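Local coordinates for protein dihydrodipicolinate synthase (Bacillus anthracis, PDB 1XKY) that probably catalyses the condensation of pyruvate with aspartate semialdehyde that opens the lysine branch of amino-acid biosynthesis, as a tetrameric TIM-barrel lyase, at residues G89-H94 / Y117-S122; I50-T55 / V82-G87. One frame throughout, in Å; residues are numbered along the deposited sequence.

Interaction 1: G89-H94 / Y117-S122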
ATOM      1  N   GLY A  89      26.283   9.768  -2.265  1.00 16.10           N
ATOM      2  CA  GLY A  89      25.328   9.969  -1.181  1.00 16.12           C
ATOM      3  C   GLY A  89      24.946   8.694  -0.448  1.00 15.75           C
ATOM      4  O   GLY A  89      24.625   7.683  -1.071  1.00 16.31           O
ATOM      5  N   SER A  90      25.004   8.747   0.881  1.00 15.43           N
ATOM      6  CA  SER A  90      24.495   7.677   1.737  1.00 15.32           C
ATOM      7  C   SER A  90      23.422   8.262   2.670  1.00 15.02           C
ATOM      8  O   SER A  90      22.918   9.364   2.434  1.00 15.66           O
ATOM      9  CB  SER A  90      25.646   7.010   2.511  1.00 15.12           C
ATOM     10  OG  SER A  90      26.286   7.896   3.415  1.00 14.78           O
ATOM     11  N   ASN A  91      23.069   7.517   3.711  1.00 14.77           N
ATOM     12  CA  ASN A  91      22.136   7.982   4.737  1.00 14.72           C
ATOM     13  C   ASN A  91      22.816   8.673   5.933  1.00 14.79           C
ATOM     14  O   ASN A  91      22.179   8.927   6.965  1.00 14.63           O
ATOM     15  CB  ASN A  91      21.228   6.827   5.197  1.00 14.41           C
ATOM     16  CG  ASN A  91      21.974   5.719   5.935  1.00 14.30           C
ATOM     17  OD1 ASN A  91      21.345   4.775   6.432  1.00 17.43           O
ATOM     18  ND2 ASN A  91      23.299   5.817   6.019  1.00 11.91           N
ATOM     19  N   ASN A  92      24.108   8.967   5.769  1.00 14.93           N
ATOM     20  CA  ASN A  92      24.947   9.647   6.754  1.00 15.06           C
ATOM     21  C   ASN A  92      25.516  10.896   6.074  1.00 15.07           C
ATOM     22  O   ASN A  92      26.319  10.800   5.137  1.00 14.45           O
ATOM     23  CB  ASN A  92      26.067   8.696   7.206  1.00 15.21           C
ATOM     24  CG  ASN A  92      27.086   9.346   8.153  1.00 15.17           C
ATOM     25  OD1 ASN A  92      27.288  10.552   8.146  1.00 15.11           O
ATOM     26  ND2 ASN A  92      27.760   8.521   8.943  1.00 14.34           N
ATOM     27  N   THR A  93      25.101  12.071   6.540  1.00 14.98           N
ATOM     28  CA  THR A  93      25.466  13.332   5.868  1.00 15.20           C
ATOM     29  C   THR A  93      26.979  13.608   5.906  1.00 15.58           C
ATOM     30  O   THR A  93      27.587  13.956   4.884  1.00 14.31           O
ATOM     31  CB  THR A  93      24.690  14.538   6.471  1.00 15.46           C
ATOM     32  OG1 THR A  93      23.284  14.237   6.513  1.00 15.06           O
ATOM     33  CG2 THR A  93      24.899  15.786   5.635  1.00 15.85           C
ATOM     34  N   HIS A  94      27.582  13.422   7.081  1.00 15.82           N
ATOM     35  CA  HIS A  94      29.022  13.628   7.253  1.00 16.04           C
ATOM     36  C   HIS A  94      29.830  12.716   6.317  1.00 15.77           C
ATOM     37  O   HIS A  94      30.738  13.178   5.620  1.00 15.29           O
ATOM     38  CB  HIS A  94      29.421  13.385   8.715  1.00 16.44           C
ATOM     39  CG  HIS A  94      30.857  13.690   9.006  1.00 18.06           C
ATOM     40  ND1 HIS A  94      31.306  14.961   9.292  1.00 20.36           N
ATOM     41  CD2 HIS A  94      31.946  12.888   9.048  1.00 20.44           C
ATOM     42  CE1 HIS A  94      32.609  14.929   9.501  1.00 20.58           C
ATOM     43  NE2 HIS A  94      33.023  13.683   9.354  1.00 20.33           N
ATOM     44  N   TYR A 117      18.215   6.234   3.066  1.00 14.70           N
ATOM     45  CA  TYR A 117      17.492   5.001   3.340  1.00 15.09           C
ATOM     46  C   TYR A 117      17.641   4.631   4.812  1.00 15.42           C
ATOM     47  O   TYR A 117      18.543   5.112   5.492  1.00 15.70           O
ATOM     48  CB  TYR A 117      18.074   3.858   2.486  1.00 14.95           C
ATOM     49  CG  TYR A 117      19.586   3.904   2.428  1.00 14.25           C
ATOM     50  CD1 TYR A 117      20.240   4.572   1.398  1.00 14.26           C
ATOM     51  CD2 TYR A 117      20.361   3.321   3.431  1.00 15.23           C
ATOM     52  CE1 TYR A 117      21.620   4.648   1.361  1.00 14.98           C
ATOM     53  CE2 TYR A 117      21.749   3.389   3.398  1.00 14.94           C
ATOM     54  CZ  TYR A 117      22.366   4.055   2.356  1.00 15.11           C
ATOM     55  OH  TYR A 117      23.732   4.130   2.313  1.00 15.85           O
ATOM     56  N   TYR A 118      16.752   3.761   5.283  1.00 15.93           N
ATOM     57  CA  TYR A 118      16.823   3.166   6.623  1.00 16.49           C
ATOM     58  C   TYR A 118      16.431   4.105   7.776  1.00 16.20           C
ATOM     59  O   TYR A 118      15.590   3.728   8.588  1.00 16.53           O
ATOM     60  CB  TYR A 118      18.198   2.507   6.872  1.00 16.77           C
ATOM     61  CG  TYR A 118      18.268   1.634   8.108  1.00 17.86           C
ATOM     62  CD1 TYR A 118      17.355   0.587   8.310  1.00 18.97           C
ATOM     63  CD2 TYR A 118      19.259   1.836   9.066  1.00 19.26           C
ATOM     64  CE1 TYR A 118      17.423  -0.217   9.450  1.00 19.96           C
ATOM     65  CE2 TYR A 118      19.338   1.040  10.206  1.00 20.10           C
ATOM     66  CZ  TYR A 118      18.415   0.019  10.396  1.00 20.55           C
ATOM     67  OH  TYR A 118      18.506  -0.769  11.518  1.00 20.89           O
ATOM     68  N   ASN A 119      17.019   5.300   7.869  1.00 16.05           N
ATOM     69  CA  ASN A 119      16.709   6.202   8.999  1.00 16.13           C
ATOM     70  C   ASN A 119      15.494   7.127   8.803  1.00 16.51           C
ATOM     71  O   ASN A 119      15.140   7.873   9.720  1.00 16.49           O
ATOM     72  CB  ASN A 119      17.946   6.999   9.483  1.00 16.07           C
ATOM     73  CG  ASN A 119      18.717   7.681   8.362  1.00 15.88           C
ATOM     74  OD1 ASN A 119      18.226   7.827   7.246  1.00 15.60           O
ATOM     75  ND2 ASN A 119      19.941   8.113   8.672  1.00 15.78           N
ATOM     76  N   LYS A 120      14.864   7.067   7.628  1.00 16.39           N
ATOM     77  CA  LYS A 120      13.581   7.734   7.366  1.00 16.92           C
ATOM     78  C   LYS A 120      13.517   9.213   7.757  1.00 16.70           C
ATOM     79  O   LYS A 120      12.696   9.604   8.604  1.00 16.29           O
ATOM     80  CB  LYS A 120      12.447   6.971   8.054  1.00 17.45           C
ATOM     81  CG  LYS A 120      12.290   5.531   7.561  1.00 19.39           C
ATOM     82  CD  LYS A 120      10.869   5.041   7.752  1.00 22.73           C
ATOM     83  CE  LYS A 120      10.488   4.954   9.205  1.00 24.04           C
ATOM     84  NZ  LYS A 120       9.069   4.524   9.339  1.00 27.60           N
ATOM     85  N   PRO A 121      14.367  10.046   7.131  1.00 16.54           N
ATOM     86  CA  PRO A 121      14.384  11.467   7.463  1.00 16.25           C
ATOM     87  C   PRO A 121      13.137  12.229   7.002  1.00 16.24           C
ATOM     88  O   PRO A 121      12.407  11.770   6.127  1.00 15.42           O
ATOM     89  CB  PRO A 121      15.618  11.980   6.713  1.00 16.60           C
ATOM     90  CG  PRO A 121      15.739  11.081   5.548  1.00 16.97           C
ATOM     91  CD  PRO A 121      15.359   9.720   6.087  1.00 16.60           C
ATOM     92  N   SER A 122      12.933  13.409   7.582  1.00 15.94           N
ATOM     93  CA  SER A 122      11.828  14.282   7.211  1.00 15.86           C
ATOM     94  C   SER A 122      12.175  15.026   5.931  1.00 16.18           C
ATOM     95  O   SER A 122      13.304  14.951   5.452  1.00 15.51           O
ATOM     96  CB  SER A 122      11.592  15.310   8.309  1.00 15.93           C
ATOM     97  OG  SER A 122      12.685  16.201   8.369  1.00 14.30           O
TER

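Interaction 2: I50-T55 / V82-G87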
ATOM      1  N   ILE A  50      27.554   8.084 -17.562  1.00 14.99           N
ATOM      2  CA  ILE A  50      27.713   6.900 -16.730  1.00 15.91           C
ATOM      3  C   ILE A  50      27.603   7.240 -15.249  1.00 16.16           C
ATOM      4  O   ILE A  50      28.344   8.081 -14.746  1.00 16.40           O
ATOM      5  CB  ILE A  50      29.046   6.183 -17.006  1.00 15.97           C
ATOM      6  CG1 ILE A  50      29.041   5.616 -18.427  1.00 16.38           C
ATOM      7  CG2 ILE A  50      29.277   5.056 -15.979  1.00 15.84           C
ATOM      8  CD1 ILE A  50      30.352   5.017 -18.853  1.00 16.65           C
ATOM      9  N   VAL A  51      26.672   6.570 -14.567  1.00 16.43           N
ATOM     10  CA  VAL A  51      26.592   6.628 -13.109  1.00 16.88           C
ATOM     11  C   VAL A  51      27.438   5.488 -12.536  1.00 17.08           C
ATOM     12  O   VAL A  51      27.182   4.311 -12.806  1.00 16.43           O
ATOM     13  CB  VAL A  51      25.139   6.536 -12.576  1.00 16.83           C
ATOM     14  CG1 VAL A  51      25.118   6.795 -11.080  1.00 17.93           C
ATOM     15  CG2 VAL A  51      24.240   7.522 -13.295  1.00 16.78           C
ATOM     16  N   VAL A  52      28.456   5.854 -11.760  1.00 17.58           N
ATOM     17  CA  VAL A  52      29.406   4.895 -11.218  1.00 18.36           C
ATOM     18  C   VAL A  52      29.172   4.680  -9.733  1.00 18.31           C
ATOM     19  O   VAL A  52      29.074   5.644  -8.953  1.00 18.23           O
ATOM     20  CB  VAL A  52      30.859   5.379 -11.378  1.00 18.52           C
ATOM     21  CG1 VAL A  52      31.836   4.313 -10.876  1.00 19.12           C
ATOM     22  CG2 VAL A  52      31.150   5.730 -12.819  1.00 20.58           C
ATOM     23  N   GLY A  53      29.124   3.406  -9.352  1.00 18.51           N
ATOM     24  CA  GLY A  53      29.019   3.003  -7.954  1.00 18.85           C
ATOM     25  C   GLY A  53      27.698   3.374  -7.310  1.00 18.86           C
ATOM     26  O   GLY A  53      27.654   3.683  -6.119  1.00 19.04           O
ATOM     27  N   GLY A  54      26.623   3.362  -8.093  1.00 19.04           N
ATOM     28  CA  GLY A  54      25.286   3.559  -7.546  1.00 18.93           C
ATOM     29  C   GLY A  54      24.715   2.249  -7.031  1.00 19.15           C
ATOM     30  O   GLY A  54      25.442   1.271  -6.868  1.00 19.06           O
ATOM     31  N   THR A  55      23.405   2.224  -6.796  1.00 19.22           N
ATOM     32  CA  THR A  55      22.706   1.022  -6.326  1.00 19.43           C
ATOM     33  C   THR A  55      22.927  -0.187  -7.251  1.00 18.55           C
ATOM     34  O   THR A  55      23.237  -1.292  -6.802  1.00 18.65           O
ATOM     35  CB  THR A  55      21.196   1.281  -6.261  1.00 19.80           C
ATOM     36  OG1 THR A  55      20.960   2.618  -5.784  1.00 21.82           O
ATOM     37  CG2 THR A  55      20.506   0.247  -5.355  1.00 20.28           C
ATOM     38  N   VAL A  82      31.888  11.046 -22.126  1.00 18.00           N
ATOM     39  CA  VAL A  82      30.575  11.271 -21.526  1.00 17.66           C
ATOM     40  C   VAL A  82      30.786  11.656 -20.063  1.00 17.45           C
ATOM     41  O   VAL A  82      31.828  11.328 -19.483  1.00 17.28           O
ATOM     42  CB  VAL A  82      29.664  10.003 -21.605  1.00 17.59           C
ATOM     43  CG1 VAL A  82      29.438   9.584 -23.051  1.00 17.85           C
ATOM     44  CG2 VAL A  82      30.233   8.840 -20.772  1.00 17.07           C
ATOM     45  N   PRO A  83      29.818  12.370 -19.459  1.00 16.96           N
ATOM     46  CA  PRO A  83      29.945  12.670 -18.030  1.00 16.80           C
ATOM     47  C   PRO A  83      29.969  11.429 -17.127  1.00 16.43           C
ATOM     48  O   PRO A  83      29.246  10.468 -17.375  1.00 15.74           O
ATOM     49  CB  PRO A  83      28.703  13.521 -17.733  1.00 16.55           C
ATOM     50  CG  PRO A  83      28.267  14.037 -19.034  1.00 16.94           C
ATOM     51  CD  PRO A  83      28.611  12.983 -20.033  1.00 16.98           C
ATOM     52  N   VAL A  84      30.807  11.479 -16.093  1.00 16.45           N
ATOM     53  CA  VAL A  84      30.899  10.429 -15.073  1.00 16.46           C
ATOM     54  C   VAL A  84      30.253  10.953 -13.792  1.00 16.39           C
ATOM     55  O   VAL A  84      30.705  11.944 -13.230  1.00 16.02           O
ATOM     56  CB  VAL A  84      32.369  10.035 -14.786  1.00 16.41           C
ATOM     57  CG1 VAL A  84      32.450   9.020 -13.656  1.00 16.34           C
ATOM     58  CG2 VAL A  84      33.022   9.492 -16.043  1.00 16.49           C
ATOM     59  N   ILE A  85      29.185  10.286 -13.353  1.00 16.66           N
ATOM     60  CA  ILE A  85      28.452  10.664 -12.144  1.00 16.46           C
ATOM     61  C   ILE A  85      28.705   9.620 -11.065  1.00 16.35           C
ATOM     62  O   ILE A  85      28.382   8.447 -11.254  1.00 16.71           O
ATOM     63  CB  ILE A  85      26.926  10.747 -12.418  1.00 16.53           C
ATOM     64  CG1 ILE A  85      26.628  11.710 -13.571  1.00 17.45           C
ATOM     65  CG2 ILE A  85      26.182  11.170 -11.159  1.00 16.35           C
ATOM     66  CD1 ILE A  85      25.350  11.388 -14.325  1.00 18.06           C
ATOM     67  N   ALA A  86      29.272  10.041  -9.935  1.00 15.88           N
ATOM     68  CA  ALA A  86      29.604   9.131  -8.834  1.00 15.58           C
ATOM     69  C   ALA A  86      28.503   9.085  -7.768  1.00 15.51           C
ATOM     70  O   ALA A  86      28.000  10.119  -7.342  1.00 14.91           O
ATOM     71  CB  ALA A  86      30.912   9.542  -8.197  1.00 15.47           C
ATOM     72  N   GLY A  87      28.158   7.883  -7.325  1.00 15.68           N
ATOM     73  CA  GLY A  87      27.102   7.698  -6.332  1.00 15.95           C
ATOM     74  C   GLY A  87      27.624   7.885  -4.920  1.00 16.28           C
ATOM     75  O   GLY A  87      27.854   6.909  -4.203  1.00 16.37           O
TER
HETATM   76  O   HOH W   1      29.438   4.839  -4.721  1.00 17.32           O

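Interaction 1: G89-H94 / Y117-S122
The side chain of Asn91 lies across the Tyr117 ring, its CB above one face and its amide continuing over the CE2 side of the ring. Asn91 CB stands 4.0 Å from the centroid of the Tyr117 ring, over the face, in a CH-pi contact. The amide plane is stacked with only a 28° tilt against the ring. Asn91 CG is 3.5 Å from Tyr117 CE2. This placement follows from a first torsion of 67°, which sets CG of Asn91 between its backbone N and carbonyl carbon. The same covering buries the backbone N of Asn91, 3.8 Å from Tyr117 CZ, without a hydrogen-bond partner. Farther along the ring, Tyr117 OH meets Ser90 CB at 3.5 Å.

Beside the ring contact, Asn119 supplies the hydrogen bond across the segments: its ND2 donates to the carbonyl O of Asn91 over 2.9 Å, the donor tilted 16° from the carbonyl plane. A classic gamma turn centred on Tyr118, with Asn119 N bonded to Tyr117 O at 2.8 Å, precedes the Asn119 side chain. The phenol of Tyr118 leads to the second subunit, where its OH bonds Thr55 OG1 of that subunit and its ring stacks on Tyr117 of that subunit as interface packing. The Tyr–Thr hydroxyl bond between subunits is consistent with the Tyr-Thr-Tyr proton relay known in relatives. Pro60 of the second subunit packs on Asn91 and Asn119.

The contact thus joins two loops that follow strands 84-87 and 110-114 and run into helices 93-105 and 123-135. Asn92 and Ser122 N-cap those helices, and Thr93 OG1 bonds His129 ND1 across them.

Interaction 2: I50-T55 / V82-G87
Ile50, Val52, Val84 and Ala86 project from one face of the paired strands, Val51 and Ile85 from the other, while strands 16-19 and 110-114 continue the sheet at its two edges. On the first face Val52 CG2 packs against Val84 CG1 at 3.6 Å, a diagonal contact between bridge positions two residues apart, successive on this face. The CG1 branch of Val84 gets there by standing anti to the backbone N, chi1 176°, whereas Val52 reaches across with its other methyl. Ile50 CG1 touches Val82 CG2 more loosely, at 4.2 Å. This face is roofed by helices: Val52 rests on Leu70, Tyr71 and Val74 of helix 64-78, and Ile50 on Val39 of helix 32-44. On the opposite face Val51 CG2 meets Ile85 CD1 at 4.2 Å, and both side chains also touch Met112 of strand 110-114.

The backbones run parallel in register, Val51 level with Ile85, with segment axes crossing at -28°. Four hydrogen bonds alternate between the strands. Ile50 N donates to Pro83 O, and Ile50 O receives Ile85 N at 2.7 Å along a nearly straight path, 178° at the hydrogen. Val52 N then reaches Ile85 O at 2.6 Å, and Val52 O takes Gly87 N at 2.9 Å. Ile85 O is also approached by Val51 CA, 3.2 Å away, a CA-H...O contact.

Past the last bond the strands part: Gly53, with a positive phi, turns its chain out of the sheet. A water bridges the gap by donating to both Gly53 O and Gly87 O.

Parallel strands joined through helix 64-78 make a beta-alpha-beta crossover, here the second and third strands of the eight-stranded TIM barrel.

Overall arrangement
Interaction 2 is barrel core, its centre about 7 Å from that of the chain, whereas the centre of interaction 1 lies about 19 Å from it, in loops that also lie against the second subunit. Interaction 2 joins strands through regular backbone bonds and aliphatic packing; interaction 1 joins loops through an amide over a ring and one side-chain-to-backbone bond. They run in series: strand 84-87 of interaction 2 leads directly into the loop and helix 93-105 of interaction 1. Within one chain they do not otherwise touch, their centres being about 19 Å apart; between subunits, Thr55 from the end of segment 50-55 bonds Tyr118 of the second subunit.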